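Local structure of FBP protein (Leishmania major, 5OEZ) at residues Gly133-Val138 / Ser251-Ile256; Lys278-Tyr283 / His315-Val320. The protein probably catalyses the magnesium-dependent hydrolysis of beta-D-fructose 1,6-bisphosphate to beta-D-fructose 6-phosphate and phosphate, a step of gluconeogenesis, as a homotetramer. All coordinates share one frame; numbering follows the deposited sequence.

Contact 1 of 2, residues Gly133-Val138 / Ser251-Ile256; sequences GSIWGV and SMVGDI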
ATOM      1  N   GLY C 133       7.947   6.475 -18.107  1.00 42.02           N
ATOM      2  CA  GLY C 133       7.546   7.852 -17.799  1.00 42.49           C
ATOM      3  C   GLY C 133       6.378   8.391 -18.611  1.00 38.49           C
ATOM      4  O   GLY C 133       5.925   7.744 -19.538  1.00 44.79           O
ATOM      5  N   SER C 134       5.850   9.533 -18.180  1.00 38.70           N
ATOM      6  CA  SER C 134       4.785  10.274 -18.872  1.00 38.30           C
ATOM      7  C   SER C 134       5.265  11.692 -18.985  1.00 38.12           C
ATOM      8  O   SER C 134       5.930  12.172 -18.085  1.00 42.29           O
ATOM      9  CB  SER C 134       3.462  10.282 -18.076  1.00 39.19           C
ATOM     10  OG  SER C 134       2.979   8.980 -17.774  1.00 45.30           O
ATOM     11  N   ILE C 135       4.876  12.384 -20.057  1.00 41.48           N
ATOM     12  CA  ILE C 135       5.299  13.765 -20.314  1.00 38.60           C
ATOM     13  C   ILE C 135       4.112  14.592 -20.798  1.00 43.77           C
ATOM     14  O   ILE C 135       3.280  14.085 -21.551  1.00 43.29           O
ATOM     15  CB  ILE C 135       6.379  13.834 -21.416  1.00 45.99           C
ATOM     16  CG1 ILE C 135       7.481  12.805 -21.164  1.00 48.00           C
ATOM     17  CG2 ILE C 135       6.982  15.239 -21.497  1.00 48.16           C
ATOM     18  CD1 ILE C 135       8.407  12.588 -22.349  1.00 50.18           C
ATOM     19  N   TRP C 136       4.037  15.858 -20.387  1.00 36.86           N
ATOM     20  CA  TRP C 136       2.988  16.739 -20.880  1.00 42.92           C
ATOM     21  C   TRP C 136       3.458  18.185 -20.971  1.00 35.78           C
ATOM     22  O   TRP C 136       4.331  18.599 -20.230  1.00 37.24           O
ATOM     23  CB  TRP C 136       1.712  16.645 -20.006  1.00 40.09           C
ATOM     24  CG  TRP C 136       1.970  17.057 -18.634  1.00 39.66           C
ATOM     25  CD1 TRP C 136       1.884  18.318 -18.132  1.00 36.90           C
ATOM     26  CD2 TRP C 136       2.406  16.217 -17.559  1.00 39.48           C
ATOM     27  NE1 TRP C 136       2.216  18.303 -16.800  1.00 40.85           N
ATOM     28  CE2 TRP C 136       2.556  17.033 -16.430  1.00 36.56           C
ATOM     29  CE3 TRP C 136       2.674  14.853 -17.447  1.00 35.67           C
ATOM     30  CZ2 TRP C 136       2.977  16.540 -15.216  1.00 40.59           C
ATOM     31  CZ3 TRP C 136       3.086  14.362 -16.227  1.00 40.59           C
ATOM     32  CH2 TRP C 136       3.232  15.199 -15.132  1.00 35.84           C
ATOM     33  N   GLY C 137       2.861  18.922 -21.900  1.00 36.21           N
ATOM     34  CA  GLY C 137       3.099  20.347 -22.069  1.00 36.54           C
ATOM     35  C   GLY C 137       1.756  21.009 -22.245  1.00 39.23           C
ATOM     36  O   GLY C 137       0.875  20.468 -22.917  1.00 36.44           O
ATOM     37  N   VAL C 138       1.618  22.196 -21.669  1.00 39.75           N
ATOM     38  CA  VAL C 138       0.352  22.920 -21.633  1.00 42.26           C
ATOM     39  C   VAL C 138       0.508  24.328 -22.241  1.00 42.32           C
ATOM     40  O   VAL C 138       1.436  25.062 -21.907  1.00 38.60           O
ATOM     41  CB  VAL C 138      -0.142  23.066 -20.174  1.00 44.51           C
ATOM     42  CG1 VAL C 138      -1.533  23.720 -20.111  1.00 46.93           C
ATOM     43  CG2 VAL C 138      -0.164  21.727 -19.449  1.00 41.74           C
ATOM     44  N   SER C 251      15.201   4.828 -21.521  1.00 52.83           N
ATOM     45  CA  SER C 251      13.914   5.469 -21.253  1.00 61.70           C
ATOM     46  C   SER C 251      14.254   6.944 -21.198  1.00 52.83           C
ATOM     47  O   SER C 251      14.989   7.393 -20.316  1.00 49.95           O
ATOM     48  CB  SER C 251      13.309   4.996 -19.919  1.00 66.77           C
ATOM     49  OG  SER C 251      12.379   5.932 -19.362  1.00 70.73           O
ATOM     50  N   MET C 252      13.715   7.692 -22.146  1.00 46.17           N
ATOM     51  CA  MET C 252      13.981   9.111 -22.242  1.00 47.40           C
ATOM     52  C   MET C 252      13.707   9.859 -20.919  1.00 43.54           C
ATOM     53  O   MET C 252      14.512  10.687 -20.490  1.00 40.40           O
ATOM     54  CB  MET C 252      13.117   9.681 -23.352  1.00 50.72           C
ATOM     55  CG  MET C 252      13.371  11.144 -23.683  1.00 70.48           C
ATOM     56  SD  MET C 252      11.815  12.043 -23.815  1.00 98.82           S
ATOM     57  CE  MET C 252      10.956  11.036 -25.021  1.00 84.55           C
ATOM     58  N   VAL C 253      12.581   9.565 -20.279  1.00 42.02           N
ATOM     59  CA  VAL C 253      12.212  10.270 -19.038  1.00 43.59           C
ATOM     60  C   VAL C 253      13.212   9.927 -17.919  1.00 40.92           C
ATOM     61  O   VAL C 253      13.709  10.819 -17.223  1.00 40.23           O
ATOM     62  CB  VAL C 253      10.766   9.980 -18.607  1.00 38.85           C
ATOM     63  CG1 VAL C 253      10.456  10.681 -17.296  1.00 45.31           C
ATOM     64  CG2 VAL C 253       9.782  10.455 -19.670  1.00 39.86           C
ATOM     65  N   GLY C 254      13.558   8.656 -17.797  1.00 36.54           N
ATOM     66  CA  GLY C 254      14.582   8.241 -16.838  1.00 40.19           C
ATOM     67  C   GLY C 254      15.925   8.901 -17.081  1.00 45.40           C
ATOM     68  O   GLY C 254      16.548   9.391 -16.141  1.00 48.34           O
ATOM     69  N   ASP C 255      16.373   8.952 -18.345  1.00 43.64           N
ATOM     70  CA  ASP C 255      17.681   9.531 -18.650  1.00 40.48           C
ATOM     71  C   ASP C 255      17.666  11.042 -18.417  1.00 36.78           C
ATOM     72  O   ASP C 255      18.620  11.597 -17.852  1.00 42.50           O
ATOM     73  CB  ASP C 255      18.158   9.156 -20.064  1.00 44.81           C
ATOM     74  CG  ASP C 255      18.644   7.686 -20.171  1.00 49.20           C
ATOM     75  OD1 ASP C 255      19.555   7.276 -19.396  1.00 50.58           O
ATOM     76  OD2 ASP C 255      18.144   6.935 -21.057  1.00 46.57           O
ATOM     77  N   ILE C 256      16.582  11.708 -18.799  1.00 38.28           N
ATOM     78  CA  ILE C 256      16.473  13.154 -18.567  1.00 45.03           C
ATOM     79  C   ILE C 256      16.394  13.474 -17.070  1.00 42.96           C
ATOM     80  O   ILE C 256      17.020  14.429 -16.603  1.00 39.37           O
ATOM     81  CB  ILE C 256      15.268  13.772 -19.313  1.00 49.12           C
ATOM     82  CG1 ILE C 256      15.479  13.712 -20.823  1.00 54.19           C
ATOM     83  CG2 ILE C 256      15.012  15.196 -18.834  1.00 46.51           C
ATOM     84  CD1 ILE C 256      16.506  14.683 -21.331  1.00 67.57           C
TER

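Contact 2 of 2, residues Lys278-Tyr283 / His315-Val320; sequences KLRLLY and HQRTPV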
ATOM      1  N   LYS C 278      14.366  11.892 -33.839  1.00 49.05           N
ATOM      2  CA  LYS C 278      13.580  10.822 -33.218  1.00 55.08           C
ATOM      3  C   LYS C 278      12.410  11.348 -32.406  1.00 55.26           C
ATOM      4  O   LYS C 278      11.322  10.836 -32.554  1.00 55.05           O
ATOM      5  CB  LYS C 278      14.480   9.960 -32.333  1.00 64.39           C
ATOM      6  CG  LYS C 278      13.855   8.759 -31.649  1.00 79.00           C
ATOM      7  CD  LYS C 278      15.023   7.936 -31.131  1.00 91.16           C
ATOM      8  CE  LYS C 278      14.554   6.639 -30.492  1.00 86.21           C
ATOM      9  NZ  LYS C 278      13.697   5.791 -31.377  1.00 88.90           N
ATOM     10  N   LEU C 279      12.617  12.404 -31.623  1.00 42.27           N
ATOM     11  CA  LEU C 279      11.622  12.863 -30.708  1.00 49.15           C
ATOM     12  C   LEU C 279      10.640  13.802 -31.367  1.00 48.62           C
ATOM     13  O   LEU C 279      11.005  14.644 -32.192  1.00 56.04           O
ATOM     14  CB  LEU C 279      12.259  13.564 -29.512  1.00 53.92           C
ATOM     15  CG  LEU C 279      13.194  12.779 -28.604  1.00 63.33           C
ATOM     16  CD1 LEU C 279      13.384  13.531 -27.299  1.00 61.47           C
ATOM     17  CD2 LEU C 279      12.724  11.359 -28.344  1.00 75.32           C
ATOM     18  N   ARG C 280       9.382  13.616 -30.989  1.00 49.14           N
ATOM     19  CA  ARG C 280       8.306  14.506 -31.382  1.00 56.20           C
ATOM     20  C   ARG C 280       8.390  15.816 -30.594  1.00 51.59           C
ATOM     21  O   ARG C 280       8.574  15.790 -29.384  1.00 51.25           O
ATOM     22  CB  ARG C 280       6.957  13.832 -31.154  1.00 56.92           C
ATOM     23  CG  ARG C 280       6.542  13.005 -32.344  1.00 77.03           C
ATOM     24  CD  ARG C 280       5.265  12.187 -32.139  1.00 92.26           C
ATOM     25  NE  ARG C 280       5.385  10.758 -32.611  1.00 93.95           N
ATOM     26  CZ  ARG C 280       6.072   9.782 -31.996  1.00 87.77           C
ATOM     27  NH1 ARG C 280       6.731  10.034 -30.881  1.00 95.42           N
ATOM     28  NH2 ARG C 280       6.121   8.536 -32.496  1.00 86.36           N
ATOM     29  N   LEU C 281       8.297  16.932 -31.307  1.00 49.71           N
ATOM     30  CA  LEU C 281       8.407  18.273 -30.731  1.00 44.70           C
ATOM     31  C   LEU C 281       7.343  18.604 -29.681  1.00 42.46           C
ATOM     32  O   LEU C 281       7.677  18.951 -28.557  1.00 47.12           O
ATOM     33  CB  LEU C 281       8.337  19.316 -31.846  1.00 45.79           C
ATOM     34  CG  LEU C 281       8.476  20.780 -31.449  1.00 50.36           C
ATOM     35  CD1 LEU C 281       9.839  21.037 -30.853  1.00 57.27           C
ATOM     36  CD2 LEU C 281       8.259  21.657 -32.654  1.00 55.61           C
ATOM     37  N   LEU C 282       6.073  18.473 -30.045  1.00 42.44           N
ATOM     38  CA  LEU C 282       4.979  18.861 -29.159  1.00 52.93           C
ATOM     39  C   LEU C 282       4.823  17.993 -27.919  1.00 52.33           C
ATOM     40  O   LEU C 282       4.585  18.506 -26.819  1.00 58.14           O
ATOM     41  CB  LEU C 282       3.647  18.824 -29.894  1.00 54.89           C
ATOM     42  CG  LEU C 282       3.237  20.073 -30.663  1.00 62.51           C
ATOM     43  CD1 LEU C 282       1.835  19.893 -31.223  1.00 69.01           C
ATOM     44  CD2 LEU C 282       3.278  21.337 -29.812  1.00 60.73           C
ATOM     45  N   TYR C 283       4.935  16.687 -28.113  1.00 46.69           N
ATOM     46  CA  TYR C 283       4.603  15.731 -27.079  1.00 48.53           C
ATOM     47  C   TYR C 283       5.747  15.446 -26.092  1.00 47.57           C
ATOM     48  O   TYR C 283       5.477  15.089 -24.950  1.00 57.02           O
ATOM     49  CB  TYR C 283       4.140  14.426 -27.716  1.00 50.65           C
ATOM     50  CG  TYR C 283       3.004  14.591 -28.694  1.00 52.05           C
ATOM     51  CD1 TYR C 283       1.682  14.698 -28.258  1.00 57.10           C
ATOM     52  CD2 TYR C 283       3.240  14.611 -30.049  1.00 53.16           C
ATOM     53  CE1 TYR C 283       0.638  14.836 -29.169  1.00 55.21           C
ATOM     54  CE2 TYR C 283       2.207  14.748 -30.958  1.00 61.77           C
ATOM     55  CZ  TYR C 283       0.909  14.859 -30.509  1.00 52.29           C
ATOM     56  OH  TYR C 283      -0.099  14.993 -31.421  1.00 64.81           O
ATOM     57  N   HIS C 315       2.786  16.213 -35.628  1.00 57.38           N
ATOM     58  CA  HIS C 315       3.695  15.089 -35.385  1.00 56.28           C
ATOM     59  C   HIS C 315       5.117  15.345 -35.862  1.00 56.96           C
ATOM     60  O   HIS C 315       5.867  14.414 -36.117  1.00 63.79           O
ATOM     61  CB  HIS C 315       3.108  13.859 -36.046  1.00 61.77           C
ATOM     62  CG  HIS C 315       1.918  13.336 -35.322  1.00 69.62           C
ATOM     63  ND1 HIS C 315       1.930  13.002 -33.983  1.00 72.91           N
ATOM     64  CD2 HIS C 315       0.660  13.115 -35.755  1.00 80.45           C
ATOM     65  CE1 HIS C 315       0.726  12.587 -33.629  1.00 84.51           C
ATOM     66  NE2 HIS C 315      -0.062  12.643 -34.688  1.00 87.59           N
ATOM     67  N   GLN C 316       5.516  16.610 -35.908  1.00 59.82           N
ATOM     68  CA  GLN C 316       6.853  16.964 -36.375  1.00 60.85           C
ATOM     69  C   GLN C 316       7.907  16.551 -35.336  1.00 60.81           C
ATOM     70  O   GLN C 316       7.617  16.393 -34.148  1.00 49.41           O
ATOM     71  CB  GLN C 316       6.913  18.446 -36.780  1.00 67.28           C
ATOM     72  CG  GLN C 316       7.674  19.407 -35.894  1.00 66.74           C
ATOM     73  CD  GLN C 316       7.476  20.857 -36.338  1.00 63.42           C
ATOM     74  OE1 GLN C 316       6.356  21.282 -36.634  1.00 62.58           O
ATOM     75  NE2 GLN C 316       8.557  21.617 -36.396  1.00 60.38           N
ATOM     76  N   ARG C 317       9.126  16.344 -35.817  1.00 57.09           N
ATOM     77  CA  ARG C 317      10.197  15.797 -35.013  1.00 52.21           C
ATOM     78  C   ARG C 317      11.451  16.628 -35.053  1.00 51.37           C
ATOM     79  O   ARG C 317      11.592  17.525 -35.882  1.00 52.85           O
ATOM     80  CB  ARG C 317      10.563  14.430 -35.514  1.00 56.11           C
ATOM     81  CG  ARG C 317       9.414  13.457 -35.505  1.00 57.93           C
ATOM     82  CD  ARG C 317       9.945  12.076 -35.756  1.00 59.62           C
ATOM     83  NE  ARG C 317       8.840  11.114 -35.755  1.00 59.02           N
ATOM     84  CZ  ARG C 317       8.738   9.979 -35.064  1.00 67.52           C
ATOM     85  NH1 ARG C 317       9.699   9.587 -34.250  1.00 65.76           N
ATOM     86  NH2 ARG C 317       7.657   9.199 -35.214  1.00 75.01           N
ATOM     87  N   THR C 318      12.345  16.328 -34.114  1.00 46.68           N
ATOM     88  CA  THR C 318      13.591  17.059 -33.955  1.00 51.99           C
ATOM     89  C   THR C 318      14.606  16.168 -33.238  1.00 51.76           C
ATOM     90  O   THR C 318      14.207  15.394 -32.383  1.00 45.49           O
ATOM     91  CB  THR C 318      13.370  18.387 -33.149  1.00 47.96           C
ATOM     92  OG1 THR C 318      14.623  19.035 -32.902  1.00 50.63           O
ATOM     93  CG2 THR C 318      12.670  18.150 -31.811  1.00 43.19           C
ATOM     94  N   PRO C 319      15.908  16.304 -33.566  1.00 51.70           N
ATOM     95  CA  PRO C 319      16.942  15.810 -32.656  1.00 46.29           C
ATOM     96  C   PRO C 319      17.044  16.697 -31.427  1.00 40.96           C
ATOM     97  O   PRO C 319      16.508  17.806 -31.416  1.00 48.11           O
ATOM     98  CB  PRO C 319      18.227  15.926 -33.485  1.00 47.80           C
ATOM     99  CG  PRO C 319      17.973  17.084 -34.373  1.00 57.55           C
ATOM    100  CD  PRO C 319      16.498  17.069 -34.688  1.00 50.12           C
ATOM    101  N   VAL C 320      17.702  16.207 -30.377  1.00 44.50           N
ATOM    102  CA  VAL C 320      17.838  16.968 -29.129  1.00 45.59           C
ATOM    103  C   VAL C 320      19.231  16.783 -28.532  1.00 40.20           C
ATOM    104  O   VAL C 320      19.791  15.685 -28.567  1.00 37.41           O
ATOM    105  CB  VAL C 320      16.760  16.583 -28.044  1.00 48.96           C
ATOM    106  CG1 VAL C 320      15.340  16.793 -28.567  1.00 48.75           C
ATOM    107  CG2 VAL C 320      16.933  15.147 -27.563  1.00 45.46           C
TER
HETATM  108  O   HOH W   1       5.230  16.794 -32.561  1.00 49.50           O

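Contact 1 of 2, residues Gly133-Val138 / Ser251-Ile256
Val253 lays its CG2 methyl over Ile135 and its CB over the bare CA of Gly133, joining the first turn of helix 252-262 to strand 132-140 of the large mixed sheet. This is an interdomain seam of the class 1 fructose-1,6-bisphosphatase fold: the strand belongs to the N-terminal domain and the helix to the C-terminal domain, and their local axes run at 83° to each other with a closest approach of 8.3 Å. With no side chain on Gly133, the valine rests directly on the backbone, Val253 CB 3.9 Å from Gly133 CA; the two CA atoms, Gly133 and Val253, are 5.4 Å apart. The Ile135 and Val253 side chains pass one another antiparallel, with Ile135 CG1 3.6 Å from Val253 CG2. Ile135 CG1 lies anti to its own carbonyl carbon (chi1 -48°), which carries CD1 forward to touch both the valine methyl and the thioether of Met252. The contact is wholly apolar and buried, and Pro287 of helix 281-294 adds to the packing on Ile135. At the helix start Ser251, the N-cap, accepts a long, weak bond from Gly254 N, and Val253 N is bonded to Asp121 OD2. Asp121, which binds manganese and fructose 6-phosphate in other crystals of this enzyme, is thus tied to the helix start that also supplies the sugar-phosphate-binding Met252. Two bends in the methionine chain, the second at chi3 (-54°), bring its sulfur across the end of Ile135, Met252 SD 3.7 Å from Ile135 CD1.

Contact 2 of 2, residues Lys278-Tyr283 / His315-Val320
The Arg280 and Arg317 side chains lie alongside each other, both heading one way, their guanidinium planes 50° apart, with Arg317 NH2 over one face of the Arg280 group. Arg280 NH2 and Arg317 NH2, both donors, lie 3.2 Å apart without bonding. Arg280 NH1 forms a salt bridge with Glu97, a manganese ligand in other crystals, whereas Arg317, extended from CG to NE, brings NH1 to an edge-on, weak bond with Lys278 O. A short, weakly bonded antiparallel pairing runs alongside: Thr318 N donates to Leu279 O at 2.9 Å, and Leu281 N gives Gln316 O a nearly straight bond (169°). Gln316 O also accepts from a water held by Leu282 N, tying the start of helix 281-294 twice to this carbonyl. Leu281 CD2, 3.8 Å from Gln316 NE2, only packs against the amide, whose OE1 accepts from Thr312 N and whose NE2 bonds to Ser310 O. The Tyr283 and His315 rings are near parallel (24°) but slid apart, centroids 5.5 Å from each other. The Leu279 and Val320 side chains cross nearly perpendicularly. The Glu97 carboxylate probably offsets part of the like charge of the two guanidinium groups, tying this pairing to a manganese-binding residue.

Contact 1 closes before contact 2 opens along the chain, and their centres lie about 13 Å apart. Contact 1 spans the two domains, setting strand 132-140 of the large sheet against helix 252-262; contact 2 lies within the C-terminal domain, in its smaller sheet and at the start of helix 281-294. They touch directly: Met252 CE packs 3.8 Å from Leu279 CD2, and Ile135 CG2 lies 3.8 Å from Tyr283 O. Glu284, a manganese ligand in other crystals, touches both, contacting Met252 and accepting from Arg280 N. Together they flank the active site: Met252 and Lys278 both bind fructose 6-phosphate in other crystals of the enzyme.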